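Local coordinates for PhiRv1 phage protein (PDB 6LG3), which is a prophage-encoded mycobacterial toxin reported to activate a host RACK1-NLRP3-gasdermin D pyroptosis-IL-1 beta immune pathway, at residues N4-L9 with W67-A72; Q8-L13 with E49-E54; E12-V17 with N58-A63; G40-R45 with L53-N58. One frame throughout, in Å; residues are numbered along the deposited sequence.

Interaction 1: residues N4-L9 with W67-A72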
loop_
_atom_site.group_PDB
_atom_site.type_symbol
_atom_site.label_atom_id
_atom_site.label_comp_id
_atom_site.label_asym_id
_atom_site.label_seq_id
_atom_site.Cartn_x
_atom_site.Cartn_y
_atom_site.Cartn_z
ATOM N N ASN A 4 2.809 -2.036 -12.148
ATOM C CA ASN A 4 1.712 -1.107 -11.890
ATOM C C ASN A 4 0.554 -1.792 -11.167
ATOM O O ASN A 4 -0.029 -1.218 -10.236
ATOM C CB ASN A 4 1.224 -0.471 -13.192
ATOM C CG ASN A 4 1.981 0.793 -13.540
ATOM O OD1 ASN A 4 2.526 1.462 -12.662
ATOM N ND2 ASN A 4 2.007 1.136 -14.824
ATOM N N ASP A 5 0.209 -3.019 -11.578
ATOM C CA ASP A 5 -0.879 -3.734 -10.919
ATOM C C ASP A 5 -0.511 -4.113 -9.491
ATOM O O ASP A 5 -1.365 -4.086 -8.594
ATOM C CB ASP A 5 -1.268 -4.970 -11.727
ATOM C CG ASP A 5 -1.990 -4.617 -13.005
ATOM O OD1 ASP A 5 -1.868 -5.372 -13.989
ATOM O OD2 ASP A 5 -2.696 -3.583 -13.014
ATOM N N GLU A 6 0.752 -4.468 -9.260
ATOM C CA GLU A 6 1.183 -4.767 -7.898
ATOM C C GLU A 6 1.127 -3.524 -7.016
ATOM O O GLU A 6 0.696 -3.604 -5.859
ATOM C CB GLU A 6 2.590 -5.364 -7.906
ATOM C CG GLU A 6 2.626 -6.829 -8.346
ATOM C CD GLU A 6 4.040 -7.332 -8.596
ATOM O OE1 GLU A 6 4.935 -6.501 -8.865
ATOM O OE2 GLU A 6 4.261 -8.557 -8.518
ATOM N N ARG A 7 1.547 -2.368 -7.543
ATOM C CA ARG A 7 1.439 -1.131 -6.764
ATOM C C ARG A 7 -0.018 -0.796 -6.472
ATOM O O ARG A 7 -0.359 -0.380 -5.357
ATOM C CB ARG A 7 2.115 0.035 -7.496
ATOM C CG ARG A 7 3.617 -0.120 -7.697
ATOM C CD ARG A 7 4.221 1.082 -8.422
ATOM N NE ARG A 7 5.492 0.740 -9.056
ATOM C CZ ARG A 7 6.685 0.894 -8.487
ATOM N NH1 ARG A 7 6.783 1.394 -7.259
ATOM N NH2 ARG A 7 7.782 0.547 -9.147
ATOM N N GLN A 8 -0.892 -0.974 -7.469
ATOM C CA GLN A 8 -2.314 -0.719 -7.274
ATOM C C GLN A 8 -2.887 -1.601 -6.167
ATOM O O GLN A 8 -3.629 -1.119 -5.295
ATOM C CB GLN A 8 -3.048 -0.938 -8.598
ATOM C CG GLN A 8 -4.432 -0.342 -8.672
ATOM C CD GLN A 8 -4.964 -0.318 -10.095
ATOM O OE1 GLN A 8 -4.696 0.617 -10.853
ATOM N NE2 GLN A 8 -5.714 -1.354 -10.467
ATOM N N LEU A 9 -2.529 -2.892 -6.166
ATOM C CA LEU A 9 -3.009 -3.786 -5.116
ATOM C C LEU A 9 -2.474 -3.374 -3.743
ATOM O O LEU A 9 -3.214 -3.389 -2.747
ATOM C CB LEU A 9 -2.626 -5.228 -5.457
ATOM C CG LEU A 9 -3.067 -6.318 -4.486
ATOM C CD1 LEU A 9 -4.541 -6.182 -4.143
ATOM C CD2 LEU A 9 -2.784 -7.678 -5.123
ATOM N N TRP A 67 2.491 -14.053 -3.327
ATOM C CA TRP A 67 1.063 -13.784 -3.182
ATOM C C TRP A 67 0.665 -12.515 -3.934
ATOM O O TRP A 67 -0.368 -12.486 -4.620
ATOM C CB TRP A 67 0.711 -13.680 -1.693
ATOM C CG TRP A 67 -0.737 -13.379 -1.410
ATOM C CD1 TRP A 67 -1.720 -14.277 -1.138
ATOM C CD2 TRP A 67 -1.353 -12.082 -1.369
ATOM N NE1 TRP A 67 -2.916 -13.625 -0.934
ATOM C CE2 TRP A 67 -2.713 -12.276 -1.069
ATOM C CE3 TRP A 67 -0.882 -10.779 -1.557
ATOM C CZ2 TRP A 67 -3.611 -11.216 -0.955
ATOM C CZ3 TRP A 67 -1.779 -9.721 -1.442
ATOM C CH2 TRP A 67 -3.123 -9.948 -1.145
ATOM N N LEU A 68 1.474 -11.456 -3.819
ATOM C CA LEU A 68 1.151 -10.196 -4.481
ATOM C C LEU A 68 1.201 -10.341 -5.999
ATOM O O LEU A 68 0.343 -9.808 -6.712
ATOM C CB LEU A 68 2.117 -9.100 -4.027
ATOM C CG LEU A 68 1.825 -7.680 -4.515
ATOM C CD1 LEU A 68 0.586 -7.141 -3.849
ATOM C CD2 LEU A 68 3.011 -6.766 -4.249
ATOM N N ALA A 69 2.204 -11.054 -6.511
ATOM C CA ALA A 69 2.289 -11.276 -7.950
ATOM C C ALA A 69 1.092 -12.079 -8.452
ATOM O O ALA A 69 0.501 -11.745 -9.488
ATOM C CB ALA A 69 3.605 -11.980 -8.295
ATOM N N PHE A 70 0.708 -13.132 -7.725
ATOM C CA PHE A 70 -0.444 -13.926 -8.152
ATOM C C PHE A 70 -1.719 -13.087 -8.161
ATOM O O PHE A 70 -2.428 -13.029 -9.169
ATOM C CB PHE A 70 -0.613 -15.154 -7.258
ATOM C CG PHE A 70 -1.764 -16.026 -7.654
ATOM C CD1 PHE A 70 -1.649 -16.879 -8.740
ATOM C CD2 PHE A 70 -2.956 -15.998 -6.946
ATOM C CE1 PHE A 70 -2.704 -17.693 -9.121
ATOM C CE2 PHE A 70 -4.019 -16.812 -7.323
ATOM C CZ PHE A 70 -3.887 -17.658 -8.410
ATOM N N HIS A 71 -2.023 -12.415 -7.052
ATOM C CA HIS A 71 -3.275 -11.666 -7.010
ATOM C C HIS A 71 -3.270 -10.443 -7.919
ATOM O O HIS A 71 -4.347 -9.997 -8.331
ATOM C CB HIS A 71 -3.608 -11.272 -5.570
ATOM C CG HIS A 71 -4.154 -12.413 -4.773
ATOM N ND1 HIS A 71 -3.371 -13.468 -4.354
ATOM C CD2 HIS A 71 -5.413 -12.695 -4.366
ATOM C CE1 HIS A 71 -4.121 -14.336 -3.698
ATOM N NE2 HIS A 71 -5.363 -13.889 -3.689
ATOM N N ALA A 72 -2.101 -9.903 -8.263
ATOM C CA ALA A 72 -2.081 -8.774 -9.187
ATOM C C ALA A 72 -2.196 -9.221 -10.640
ATOM O O ALA A 72 -2.726 -8.475 -11.469
ATOM C CB ALA A 72 -0.810 -7.943 -8.995
#
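Leu9 is a knob of helix 4-22 that fits among Trp67, Leu68, His71 and Ala72 of helix 65-73. Followed outward, its CB and CG both lie against CD1 of Leu68. CG stands anti to the backbone N (chi1 -179°), and from there the CD2 branch does most of the touching. Leu9 CD2 is 3.6 Å from Leu68 CD1 and 3.7 Å from His71 CB. The same methyl reaches Trp67 obliquely, with CD2 of Leu9 4.3 Å from CZ3. The Leu9 and Leu68 side chains run antiparallel alongside each other.

One turn earlier, Glu6 adds the aliphatic part of its chain. Its CB meets Leu68 CD2, and Glu6 CG lies 3.7 Å from Ala72 CB. Its carboxylate OE2 ends over CA and CB of Ala69, while OE1 accepts a bond from the backbone N of Thr3. The His71 ring sits over one face of Trp67, offset to the rim. Its ND1 donates to Trp67 O at 3.2 Å, which probably helps fix the rotation of the imidazole.

The short helix segments cross steeply, at 103°, with axes 9.0 Å apart. Helix 65-73 thus packs across the first turns of helix 4-22. Leu68 also touches Met10, and Trp67 touches Leu13.

Interaction 2: residues Q8-L13 with E49-E54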
loop_
_atom_site.group_PDB
_atom_site.type_symbol
_atom_site.label_atom_id
_atom_site.label_comp_id
_atom_site.label_asym_id
_atom_site.label_seq_id
_atom_site.Cartn_x
_atom_site.Cartn_y
_atom_site.Cartn_z
ATOM N N GLN A 8 -0.892 -0.974 -7.469
ATOM C CA GLN A 8 -2.314 -0.719 -7.274
ATOM C C GLN A 8 -2.887 -1.601 -6.167
ATOM O O GLN A 8 -3.629 -1.119 -5.295
ATOM C CB GLN A 8 -3.048 -0.938 -8.598
ATOM C CG GLN A 8 -4.432 -0.342 -8.672
ATOM C CD GLN A 8 -4.964 -0.318 -10.095
ATOM O OE1 GLN A 8 -4.696 0.617 -10.853
ATOM N NE2 GLN A 8 -5.714 -1.354 -10.467
ATOM N N LEU A 9 -2.529 -2.892 -6.166
ATOM C CA LEU A 9 -3.009 -3.786 -5.116
ATOM C C LEU A 9 -2.474 -3.374 -3.743
ATOM O O LEU A 9 -3.214 -3.389 -2.747
ATOM C CB LEU A 9 -2.626 -5.228 -5.457
ATOM C CG LEU A 9 -3.067 -6.318 -4.486
ATOM C CD1 LEU A 9 -4.541 -6.182 -4.143
ATOM C CD2 LEU A 9 -2.784 -7.678 -5.123
ATOM N N MET A 10 -1.199 -2.982 -3.666
ATOM C CA MET A 10 -0.669 -2.520 -2.385
ATOM C C MET A 10 -1.413 -1.279 -1.895
ATOM O O MET A 10 -1.679 -1.140 -0.696
ATOM C CB MET A 10 0.835 -2.243 -2.493
ATOM C CG MET A 10 1.702 -3.511 -2.698
ATOM S SD MET A 10 1.766 -4.555 -1.224
ATOM C CE MET A 10 2.761 -3.576 -0.079
ATOM N N HIS A 11 -1.780 -0.381 -2.808
ATOM C CA HIS A 11 -2.537 0.799 -2.397
ATOM C C HIS A 11 -3.921 0.417 -1.879
ATOM O O HIS A 11 -4.389 0.976 -0.876
ATOM C CB HIS A 11 -2.651 1.784 -3.560
ATOM C CG HIS A 11 -3.159 3.133 -3.161
ATOM N ND1 HIS A 11 -2.326 4.144 -2.727
ATOM C CD2 HIS A 11 -4.415 3.637 -3.123
ATOM C CE1 HIS A 11 -3.047 5.214 -2.445
ATOM N NE2 HIS A 11 -4.317 4.932 -2.676
ATOM N N GLU A 12 -4.586 -0.543 -2.538
ATOM C CA GLU A 12 -5.898 -0.972 -2.058
ATOM C C GLU A 12 -5.802 -1.598 -0.669
ATOM O O GLU A 12 -6.625 -1.304 0.216
ATOM C CB GLU A 12 -6.529 -1.938 -3.061
ATOM C CG GLU A 12 -6.749 -1.307 -4.435
ATOM C CD GLU A 12 -7.251 -2.298 -5.481
ATOM O OE1 GLU A 12 -7.183 -1.974 -6.690
ATOM O OE2 GLU A 12 -7.714 -3.397 -5.100
ATOM N N LEU A 13 -4.784 -2.441 -0.450
ATOM C CA LEU A 13 -4.549 -2.998 0.880
ATOM C C LEU A 13 -4.281 -1.900 1.914
ATOM O O LEU A 13 -4.691 -2.021 3.077
ATOM C CB LEU A 13 -3.376 -3.977 0.842
ATOM C CG LEU A 13 -3.498 -5.203 -0.064
ATOM C CD1 LEU A 13 -2.203 -5.996 0.002
ATOM C CD2 LEU A 13 -4.667 -6.055 0.374
ATOM N N GLU A 49 11.542 -11.268 -0.804
ATOM C CA GLU A 49 10.514 -11.952 -0.035
ATOM C C GLU A 49 9.208 -11.173 0.066
ATOM O O GLU A 49 8.135 -11.769 -0.076
ATOM C CB GLU A 49 11.025 -12.256 1.380
ATOM C CG GLU A 49 11.635 -13.646 1.564
ATOM C CD GLU A 49 13.132 -13.676 1.292
ATOM O OE1 GLU A 49 13.691 -14.785 1.242
ATOM O OE2 GLU A 49 13.739 -12.597 1.133
ATOM N N ASN A 50 9.256 -9.857 0.292
ATOM C CA ASN A 50 8.052 -9.114 0.628
ATOM C C ASN A 50 8.009 -7.789 -0.118
ATOM O O ASN A 50 9.034 -7.255 -0.550
ATOM C CB ASN A 50 7.975 -8.842 2.136
ATOM C CG ASN A 50 8.268 -10.072 2.962
ATOM O OD1 ASN A 50 9.418 -10.322 3.328
ATOM N ND2 ASN A 50 7.240 -10.862 3.237
ATOM N N ALA A 51 6.799 -7.252 -0.232
ATOM C CA ALA A 51 6.549 -5.876 -0.630
ATOM C C ALA A 51 6.039 -5.107 0.583
ATOM O O ALA A 51 5.392 -5.679 1.467
ATOM C CB ALA A 51 5.528 -5.811 -1.769
ATOM N N TYR A 52 6.340 -3.805 0.624
ATOM C CA TYR A 52 5.955 -2.946 1.731
ATOM C C TYR A 52 5.430 -1.623 1.206
ATOM O O TYR A 52 5.952 -1.077 0.224
ATOM C CB TYR A 52 7.129 -2.654 2.670
ATOM C CG TYR A 52 8.015 -3.840 2.962
ATOM C CD1 TYR A 52 8.991 -4.234 2.054
ATOM C CD2 TYR A 52 7.896 -4.548 4.148
ATOM C CE1 TYR A 52 9.804 -5.303 2.307
ATOM C CE2 TYR A 52 8.718 -5.623 4.416
ATOM C CZ TYR A 52 9.672 -5.996 3.487
ATOM O OH TYR A 52 10.507 -7.072 3.727
ATOM N N LEU A 53 4.398 -1.117 1.878
ATOM C CA LEU A 53 3.894 0.235 1.674
ATOM C C LEU A 53 4.033 0.957 3.004
ATOM O O LEU A 53 3.433 0.539 4.014
ATOM C CB LEU A 53 2.440 0.244 1.182
ATOM C CG LEU A 53 1.837 1.611 0.804
ATOM C CD1 LEU A 53 0.754 1.441 -0.254
ATOM C CD2 LEU A 53 1.262 2.320 2.022
ATOM N N GLU A 54 4.852 2.012 2.989
ATOM C CA GLU A 54 5.145 2.870 4.130
ATOM C C GLU A 54 4.505 4.234 3.944
ATOM O O GLU A 54 4.545 4.803 2.846
ATOM C CB GLU A 54 6.640 3.123 4.300
ATOM C CG GLU A 54 7.535 1.987 4.595
ATOM C CD GLU A 54 8.954 2.487 4.841
ATOM O OE1 GLU A 54 9.148 3.727 4.849
ATOM O OE2 GLU A 54 9.865 1.656 5.026
#
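Met10 sends its terminal methyl from helix 4-22 onto the backbone of strand 50-55. CE lies 3.5 Å from Tyr52 C and equally close to Leu53 N, so it rests on the peptide link between these two residues. The side chains of Ala51 and Leu53, which point toward the helix, lie beside the methyl. Met10 CE is 3.9 Å from Ala51 CB and 4.0 Å from Leu53 CB. The sulfur SD of Met10 also lies against Ala51 CB.

The bends in the Met10 chain direct CE at the strand. Its second and third torsions are both near -70°, and they fold the thioether so that CE meets the backbone there. A second contact runs the other way. The CD1 methyl of Leu53 lies 3.6 Å from Met10 O and 4.0 Å from His11 CA, so it packs on the helix backbone. The contact is van der Waals throughout and largely buried.

Further out, Leu44 and Val61 also touch Met10, one from each neighbouring strand, and Leu68 approaches from helix 65-73. The Tyr52 side chain starts away from the helix, and its OH bonds Asp47. Helix 4-22 therefore lies across one face of the three-stranded antiparallel sheet. Here it meets the middle strand, 50-55, at 55° between short segment axes.

Interaction 3: residues E12-V17 with N58-A63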
loop_
_atom_site.group_PDB
_atom_site.type_symbol
_atom_site.label_atom_id
_atom_site.label_comp_id
_atom_site.label_asym_id
_atom_site.label_seq_id
_atom_site.Cartn_x
_atom_site.Cartn_y
_atom_site.Cartn_z
ATOM N N GLU A 12 -4.586 -0.543 -2.538
ATOM C CA GLU A 12 -5.898 -0.972 -2.058
ATOM C C GLU A 12 -5.802 -1.598 -0.669
ATOM O O GLU A 12 -6.625 -1.304 0.216
ATOM C CB GLU A 12 -6.529 -1.938 -3.061
ATOM C CG GLU A 12 -6.749 -1.307 -4.435
ATOM C CD GLU A 12 -7.251 -2.298 -5.481
ATOM O OE1 GLU A 12 -7.183 -1.974 -6.690
ATOM O OE2 GLU A 12 -7.714 -3.397 -5.100
ATOM N N LEU A 13 -4.784 -2.441 -0.450
ATOM C CA LEU A 13 -4.549 -2.998 0.880
ATOM C C LEU A 13 -4.281 -1.900 1.914
ATOM O O LEU A 13 -4.691 -2.021 3.077
ATOM C CB LEU A 13 -3.376 -3.977 0.842
ATOM C CG LEU A 13 -3.498 -5.203 -0.064
ATOM C CD1 LEU A 13 -2.203 -5.996 0.002
ATOM C CD2 LEU A 13 -4.667 -6.055 0.374
ATOM N N ALA A 14 -3.569 -0.839 1.521
ATOM C CA ALA A 14 -3.310 0.247 2.467
ATOM C C ALA A 14 -4.590 0.988 2.828
ATOM O O ALA A 14 -4.805 1.324 4.000
ATOM C CB ALA A 14 -2.275 1.213 1.899
ATOM N N VAL A 15 -5.450 1.248 1.839
ATOM C CA VAL A 15 -6.751 1.855 2.125
ATOM C C VAL A 15 -7.526 0.998 3.119
ATOM O O VAL A 15 -8.127 1.519 4.070
ATOM C CB VAL A 15 -7.539 2.072 0.820
ATOM C CG1 VAL A 15 -8.963 2.531 1.108
ATOM C CG2 VAL A 15 -6.823 3.071 -0.072
ATOM N N GLN A 16 -7.508 -0.332 2.929
ATOM C CA GLN A 16 -8.176 -1.223 3.879
ATOM C C GLN A 16 -7.581 -1.102 5.277
ATOM O O GLN A 16 -8.315 -1.112 6.276
ATOM C CB GLN A 16 -8.093 -2.679 3.404
ATOM C CG GLN A 16 -8.864 -2.966 2.140
ATOM C CD GLN A 16 -8.737 -4.423 1.711
ATOM O OE1 GLN A 16 -8.474 -4.721 0.544
ATOM N NE2 GLN A 16 -8.921 -5.337 2.659
ATOM N N VAL A 17 -6.252 -1.013 5.374
ATOM C CA VAL A 17 -5.608 -0.898 6.680
ATOM C C VAL A 17 -6.027 0.396 7.364
ATOM O O VAL A 17 -6.347 0.417 8.560
ATOM C CB VAL A 17 -4.076 -0.985 6.539
ATOM C CG1 VAL A 17 -3.397 -0.604 7.864
ATOM C CG2 VAL A 17 -3.655 -2.380 6.096
ATOM N N ASN A 58 6.274 4.722 8.626
ATOM C CA ASN A 58 5.691 3.535 9.235
ATOM C C ASN A 58 5.149 2.606 8.163
ATOM O O ASN A 58 4.513 3.056 7.205
ATOM C CB ASN A 58 4.570 3.898 10.206
ATOM C CG ASN A 58 4.928 5.073 11.081
ATOM O OD1 ASN A 58 6.010 5.107 11.664
ATOM N ND2 ASN A 58 4.028 6.047 11.180
ATOM N N VAL A 59 5.398 1.308 8.339
ATOM C CA VAL A 59 4.902 0.315 7.393
ATOM C C VAL A 59 3.411 0.118 7.612
ATOM O O VAL A 59 2.981 -0.350 8.674
ATOM C CB VAL A 59 5.655 -1.012 7.534
ATOM C CG1 VAL A 59 5.037 -2.049 6.584
ATOM C CG2 VAL A 59 7.136 -0.821 7.248
ATOM N N LEU A 60 2.612 0.471 6.607
ATOM C CA LEU A 60 1.183 0.209 6.650
ATOM C C LEU A 60 0.852 -1.191 6.152
ATOM O O LEU A 60 -0.056 -1.834 6.691
ATOM C CB LEU A 60 0.425 1.232 5.804
ATOM C CG LEU A 60 0.153 2.620 6.386
ATOM C CD1 LEU A 60 -0.621 3.448 5.383
ATOM C CD2 LEU A 60 -0.603 2.538 7.692
ATOM N N VAL A 61 1.561 -1.668 5.123
ATOM C CA VAL A 61 1.230 -2.942 4.484
ATOM C C VAL A 61 2.510 -3.713 4.219
ATOM O O VAL A 61 3.490 -3.150 3.727
ATOM C CB VAL A 61 0.473 -2.748 3.149
ATOM C CG1 VAL A 61 0.139 -4.106 2.495
ATOM C CG2 VAL A 61 -0.777 -1.915 3.337
ATOM N N HIS A 62 2.502 -5.010 4.512
ATOM C CA HIS A 62 3.505 -5.883 3.923
ATOM C C HIS A 62 2.811 -7.115 3.362
ATOM O O HIS A 62 1.853 -7.627 3.950
ATOM C CB HIS A 62 4.622 -6.262 4.909
ATOM C CG HIS A 62 4.163 -7.037 6.099
ATOM N ND1 HIS A 62 4.058 -8.411 6.093
ATOM C CD2 HIS A 62 3.823 -6.637 7.348
ATOM C CE1 HIS A 62 3.650 -8.824 7.280
ATOM N NE2 HIS A 62 3.501 -7.767 8.061
ATOM N N ALA A 63 3.254 -7.539 2.187
ATOM C CA ALA A 63 2.631 -8.658 1.495
ATOM C C ALA A 63 3.713 -9.550 0.906
ATOM O O ALA A 63 4.695 -9.056 0.356
ATOM C CB ALA A 63 1.691 -8.177 0.383
#
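Val61 and Val17 face each other with matching torsions. With CG1 anti to the backbone N (chi1 180°) and CG2 anti to the carbonyl carbon, both methyls of Val61 reach helix 4-22. Val17 has nearly the same setting (chi1 169°), and its CG2 comes within 4.0 Å of Val61 CG2. The two valines cross obliquely.

The Val61 branches divide the helix surface between them. CG2 is pressed against the backbone, 3.4 Å from Ala14 CA, and also lies near Ala14 N and CB. CG1 turns to Leu13, 3.9 Å from both its CB and its CD1. Leu13 and Val61 run roughly perpendicular. The small Ala14 is consistent with the close approach here: Ala14 and Val61 have CA atoms 5.9 Å apart.

Leu60 completes the contact. Both methyls of Val17 lie 3.7 Å from Leu60 O, while Val17 CG1 meets Leu60 CD2 more loosely at 4.2 Å. Leu60 and Val61 both point toward the helix because they form a classic beta bulge opposite Leu53. The bulge thus puts two successive apolar side chains on the helix-facing side.

The axes of segments 12-17 and 58-63 are 125° apart in N-to-C direction. Strand 58-64 is an edge of the sheet within this chain. Leu60 also touches Val18 of helix 4-22 and Leu33 of helix 26-39, which lies beyond it.

Interaction 4: residues G40-R45 with L53-N58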
loop_
_atom_site.group_PDB
_atom_site.type_symbol
_atom_site.label_atom_id
_atom_site.label_comp_id
_atom_site.label_asym_id
_atom_site.label_seq_id
_atom_site.Cartn_x
_atom_site.Cartn_y
_atom_site.Cartn_z
ATOM N N GLY A 40 5.876 13.212 -0.034
ATOM C CA GLY A 40 7.007 12.399 -0.436
ATOM C C GLY A 40 7.334 11.268 0.515
ATOM O O GLY A 40 8.434 10.712 0.447
ATOM N N THR A 41 6.413 10.917 1.412
ATOM C CA THR A 41 6.646 9.871 2.401
ATOM C C THR A 41 5.779 8.638 2.169
ATOM O O THR A 41 5.678 7.783 3.059
ATOM C CB THR A 41 6.419 10.419 3.814
ATOM O OG1 THR A 41 5.048 10.806 3.971
ATOM C CG2 THR A 41 7.309 11.627 4.063
ATOM N N LEU A 42 5.151 8.517 1.000
ATOM C CA LEU A 42 4.434 7.298 0.627
ATOM C C LEU A 42 5.378 6.477 -0.234
ATOM O O LEU A 42 5.602 6.802 -1.404
ATOM C CB LEU A 42 3.135 7.604 -0.114
ATOM C CG LEU A 42 2.234 6.402 -0.432
ATOM C CD1 LEU A 42 1.756 5.733 0.845
ATOM C CD2 LEU A 42 1.059 6.837 -1.280
ATOM N N ILE A 43 5.941 5.424 0.350
ATOM C CA ILE A 43 7.046 4.692 -0.247
ATOM C C ILE A 43 6.570 3.272 -0.481
ATOM O O ILE A 43 6.109 2.608 0.456
ATOM C CB ILE A 43 8.293 4.702 0.651
ATOM C CG1 ILE A 43 8.736 6.135 0.972
ATOM C CG2 ILE A 43 9.415 3.895 0.007
ATOM C CD1 ILE A 43 9.104 6.942 -0.234
ATOM N N LEU A 44 6.656 2.818 -1.726
ATOM C CA LEU A 44 6.429 1.423 -2.072
ATOM C C LEU A 44 7.777 0.799 -2.391
ATOM O O LEU A 44 8.540 1.348 -3.196
ATOM C CB LEU A 44 5.469 1.298 -3.257
ATOM C CG LEU A 44 4.010 1.112 -2.848
ATOM C CD1 LEU A 44 3.065 1.373 -4.013
ATOM C CD2 LEU A 44 3.834 -0.299 -2.331
ATOM N N ARG A 45 8.088 -0.322 -1.746
ATOM C CA ARG A 45 9.374 -0.966 -1.978
ATOM C C ARG A 45 9.213 -2.471 -1.828
ATOM O O ARG A 45 8.184 -2.970 -1.370
ATOM C CB ARG A 45 10.450 -0.427 -1.031
ATOM C CG ARG A 45 10.087 -0.530 0.440
ATOM C CD ARG A 45 11.214 -0.037 1.341
ATOM N NE ARG A 45 11.092 -0.587 2.689
ATOM C CZ ARG A 45 11.462 -1.821 3.024
ATOM N NH1 ARG A 45 11.981 -2.636 2.112
ATOM N NH2 ARG A 45 11.311 -2.246 4.270
ATOM N N LEU A 53 4.398 -1.117 1.878
ATOM C CA LEU A 53 3.894 0.235 1.674
ATOM C C LEU A 53 4.033 0.957 3.004
ATOM O O LEU A 53 3.433 0.539 4.014
ATOM C CB LEU A 53 2.440 0.244 1.182
ATOM C CG LEU A 53 1.837 1.611 0.804
ATOM C CD1 LEU A 53 0.754 1.441 -0.254
ATOM C CD2 LEU A 53 1.262 2.320 2.022
ATOM N N GLU A 54 4.852 2.012 2.989
ATOM C CA GLU A 54 5.145 2.870 4.130
ATOM C C GLU A 54 4.505 4.234 3.944
ATOM O O GLU A 54 4.545 4.803 2.846
ATOM C CB GLU A 54 6.640 3.123 4.300
ATOM C CG GLU A 54 7.535 1.987 4.595
ATOM C CD GLU A 54 8.954 2.487 4.841
ATOM O OE1 GLU A 54 9.148 3.727 4.849
ATOM O OE2 GLU A 54 9.865 1.656 5.026
ATOM N N ALA A 55 3.972 4.778 5.036
ATOM C CA ALA A 55 3.425 6.128 5.064
ATOM C C ALA A 55 4.042 6.848 6.250
ATOM O O ALA A 55 3.903 6.394 7.391
ATOM C CB ALA A 55 1.897 6.110 5.168
ATOM N N GLY A 56 4.736 7.949 5.987
ATOM C CA GLY A 56 5.343 8.702 7.075
ATOM C C GLY A 56 6.295 7.885 7.920
ATOM O O GLY A 56 6.280 7.999 9.153
ATOM N N GLY A 57 7.098 7.027 7.288
ATOM C CA GLY A 57 8.092 6.233 7.982
ATOM C C GLY A 57 7.577 4.989 8.674
ATOM O O GLY A 57 8.381 4.258 9.266
ATOM N N ASN A 58 6.274 4.722 8.626
ATOM C CA ASN A 58 5.691 3.535 9.235
ATOM C C ASN A 58 5.149 2.606 8.163
ATOM O O ASN A 58 4.513 3.056 7.205
ATOM C CB ASN A 58 4.570 3.898 10.206
ATOM C CG ASN A 58 4.928 5.073 11.081
ATOM O OD1 ASN A 58 6.010 5.107 11.664
ATOM N ND2 ASN A 58 4.028 6.047 11.180
HETATM O O HOH W 1 7.533 6.451 4.785
#
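A beta hairpin of strands 42-46 and 50-55 contains this contact, and its strands run antiparallel. Ile43 and Glu54 form the hydrogen-bonded pair. Ile43 N donates to Glu54 O at 2.9 Å, and Glu54 N returns a bond of 2.9 Å to Ile43 O. Leu42 with Ala55 and Leu44 with Leu53 are the flanking non-hydrogen-bonded pairs.

These two pairs place their side chains on the helix-facing side. The methyls Leu42 CD1 and Leu53 CD2 meet at 3.6 Å, and Leu44 CD2 lies 3.8 Å from Leu53 CB. Ile43 and Glu54 share the other side. Arg45 is modelled in two conformations. In one of them its NE makes a weak, long salt bridge of 3.5 Å to Glu54 OE2, with the carboxylate oxygen at the guanidinium edge. This pairing is therefore tentative.

Beyond the strand pairs, Gly56 N donates to Thr41 O at 3.1 Å. A water donates to Thr41 O and Glu54 OE1, and accepts from Gly57 N. It ties Thr41, just before strand 42-46, to the type I' turn from Ala55 to Asn58. Of the two carboxylate oxygens of Glu54, OE1 is held by the water; OE2 has Arg45 in at least one of its conformers. Such a weak pair probably adds little to a register already set by the backbone bonds.

From the N terminus, helix 4-22 supplies the first segment of interactions 1, 2 and 3 in turn. Interaction 1 closes the longest loop, joining the start of this helix to the C-terminal helix 65-73. Interactions 3 and 4 lie within that loop; interaction 2 starts from the same stretch of helix, sharing Gln8 and Leu9. Interactions 2 and 3 start from overlapping parts of the helix and close on the successive strands 50-55 and 58-64, so the helix is tied to two neighbours in the sheet. Interaction 4 closes a short hairpin loop between strands 42-46 and 50-55, within the span of interaction 3. It shares Leu53 and Glu54 with interaction 2, and the two end on the same strand, 50-55.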